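Local coordinates for cytochrome c2 (PDB 1CO6), which carries electrons through its covalently bound heme c, serving as electron donor to the oxidized bacteriochlorophyll in bacterial photophosphorylation, at residues Q88-S91 with D92-Y96. Residues are numbered along the deposited sequence; the frame is centred on the assembly and turned at random.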
loop_
_atom_site.group_PDB
_atom_site.type_symbol
_atom_site.label_atom_id
_atom_site.label_comp_id
_atom_site.label_asym_id
_atom_site.label_seq_id
_atom_site.Cartn_x
_atom_site.Cartn_y
_atom_site.Cartn_z
ATOM N N GLN A 88 8.790 10.158 9.212
ATOM C CA GLN A 88 9.930 9.256 9.162
ATOM C C GLN A 88 9.416 7.833 8.892
ATOM O O GLN A 88 9.991 7.123 8.052
ATOM C CB GLN A 88 10.783 9.361 10.439
ATOM C CG GLN A 88 12.033 8.495 10.419
ATOM C CD GLN A 88 12.987 8.732 9.287
ATOM O OE1 GLN A 88 13.297 7.942 8.366
ATOM N NE2 GLN A 88 13.521 9.936 9.275
ATOM N N LYS A 89 8.349 7.448 9.611
ATOM C CA LYS A 89 7.774 6.102 9.413
ATOM C C LYS A 89 7.321 5.863 7.972
ATOM O O LYS A 89 7.592 4.783 7.418
ATOM C CB LYS A 89 6.584 5.854 10.336
ATOM C CG LYS A 89 7.067 5.730 11.783
ATOM C CD LYS A 89 5.891 5.184 12.600
ATOM C CE LYS A 89 6.376 4.731 13.966
ATOM N NZ LYS A 89 6.704 5.923 14.794
ATOM N N VAL A 90 6.672 6.880 7.415
ATOM C CA VAL A 90 6.172 6.847 6.019
ATOM C C VAL A 90 7.364 6.671 5.082
ATOM O O VAL A 90 7.372 5.827 4.181
ATOM C CB VAL A 90 5.225 8.036 5.727
ATOM C CG1 VAL A 90 4.875 8.107 4.214
ATOM C CG2 VAL A 90 3.935 8.000 6.544
ATOM N N SER A 91 8.383 7.507 5.266
ATOM C CA SER A 91 9.639 7.434 4.474
ATOM C C SER A 91 10.235 6.038 4.582
ATOM O O SER A 91 10.641 5.437 3.567
ATOM C CB SER A 91 10.596 8.551 4.892
ATOM O OG SER A 91 10.013 9.820 4.651
ATOM N N ASP A 92 10.265 5.421 5.751
ATOM C CA ASP A 92 10.814 4.056 5.937
ATOM C C ASP A 92 9.944 3.007 5.217
ATOM O O ASP A 92 10.451 2.136 4.503
ATOM C CB ASP A 92 11.015 3.704 7.415
ATOM C CG ASP A 92 12.164 4.558 7.991
ATOM O OD1 ASP A 92 13.027 5.039 7.265
ATOM O OD2 ASP A 92 12.115 4.752 9.210
ATOM N N LEU A 93 8.626 3.199 5.455
ATOM C CA LEU A 93 7.627 2.320 4.822
ATOM C C LEU A 93 7.774 2.263 3.309
ATOM O O LEU A 93 7.709 1.183 2.683
ATOM C CB LEU A 93 6.272 2.905 5.305
ATOM C CG LEU A 93 5.082 2.157 4.696
ATOM C CD1 LEU A 93 5.141 0.707 5.179
ATOM C CD2 LEU A 93 3.805 2.885 5.124
ATOM N N ILE A 94 7.883 3.433 2.691
ATOM C CA ILE A 94 8.107 3.575 1.261
ATOM C C ILE A 94 9.365 2.792 0.870
ATOM O O ILE A 94 9.270 2.006 -0.125
ATOM C CB ILE A 94 8.229 5.049 0.768
ATOM C CG1 ILE A 94 6.896 5.790 0.900
ATOM C CG2 ILE A 94 8.750 5.099 -0.720
ATOM C CD1 ILE A 94 6.995 7.337 0.781
ATOM N N ALA A 95 10.452 2.967 1.605
ATOM C CA ALA A 95 11.712 2.251 1.277
ATOM C C ALA A 95 11.525 0.730 1.222
ATOM O O ALA A 95 12.009 0.035 0.293
ATOM C CB ALA A 95 12.769 2.645 2.299
ATOM N N TYR A 96 10.770 0.220 2.216
ATOM C CA TYR A 96 10.502 -1.215 2.303
ATOM C C TYR A 96 9.679 -1.766 1.124
ATOM O O TYR A 96 9.987 -2.774 0.492
ATOM C CB TYR A 96 9.799 -1.522 3.653
ATOM C CG TYR A 96 9.497 -3.009 3.743
ATOM C CD1 TYR A 96 10.489 -3.987 3.899
ATOM C CD2 TYR A 96 8.157 -3.425 3.695
ATOM C CE1 TYR A 96 10.179 -5.357 4.010
ATOM C CE2 TYR A 96 7.815 -4.783 3.786
ATOM C CZ TYR A 96 8.847 -5.727 3.940
ATOM O OH TYR A 96 8.457 -7.024 3.968
#
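The carboxylate of D92 turns one face to the backbone carbonyl of Q88, whose O stands almost directly over D92 CG at 3.4 Å. The Q88 side-chain amide approaches from the same side, displaced toward the carboxylate oxygens, and the two planes are inclined by 39°. This is an i to i+4 pairing within the C-terminal helix 87-98 of the cytochrome c fold. The torsion that sets CG of D92 beside its own backbone N (chi1 -69°) folds the carboxylate back over the preceding turn; OD1 is hydrogen-bonded to D2 N, tying the helix to the N-terminal segment.

Four successive backbone bonds document regular alpha-helix: D92 N to Q88 O at 2.9 Å, L93 N to K89 O at 2.7 Å, I94 N to V90 O at 2.9 Å and A95 N to S91 O, the longest, at 3.2 Å. S91 OG bonds to E87 O, one turn back, and to R64 of helix 60-68, which V90 and I94 also touch. On another side, L93 packs on F10 of helix 3-14, with its side chain about 4 Å from the heme at the nearest atoms.

V90 and I94 meet through methyls, CG1 of V90 lying 4.1 Å from CD1 of I94. Beside them, the V90 O to I94 N bond is nearly straight, 171° at the hydrogen, while I94 CG1 rests 3.3 Å from that same V90 O.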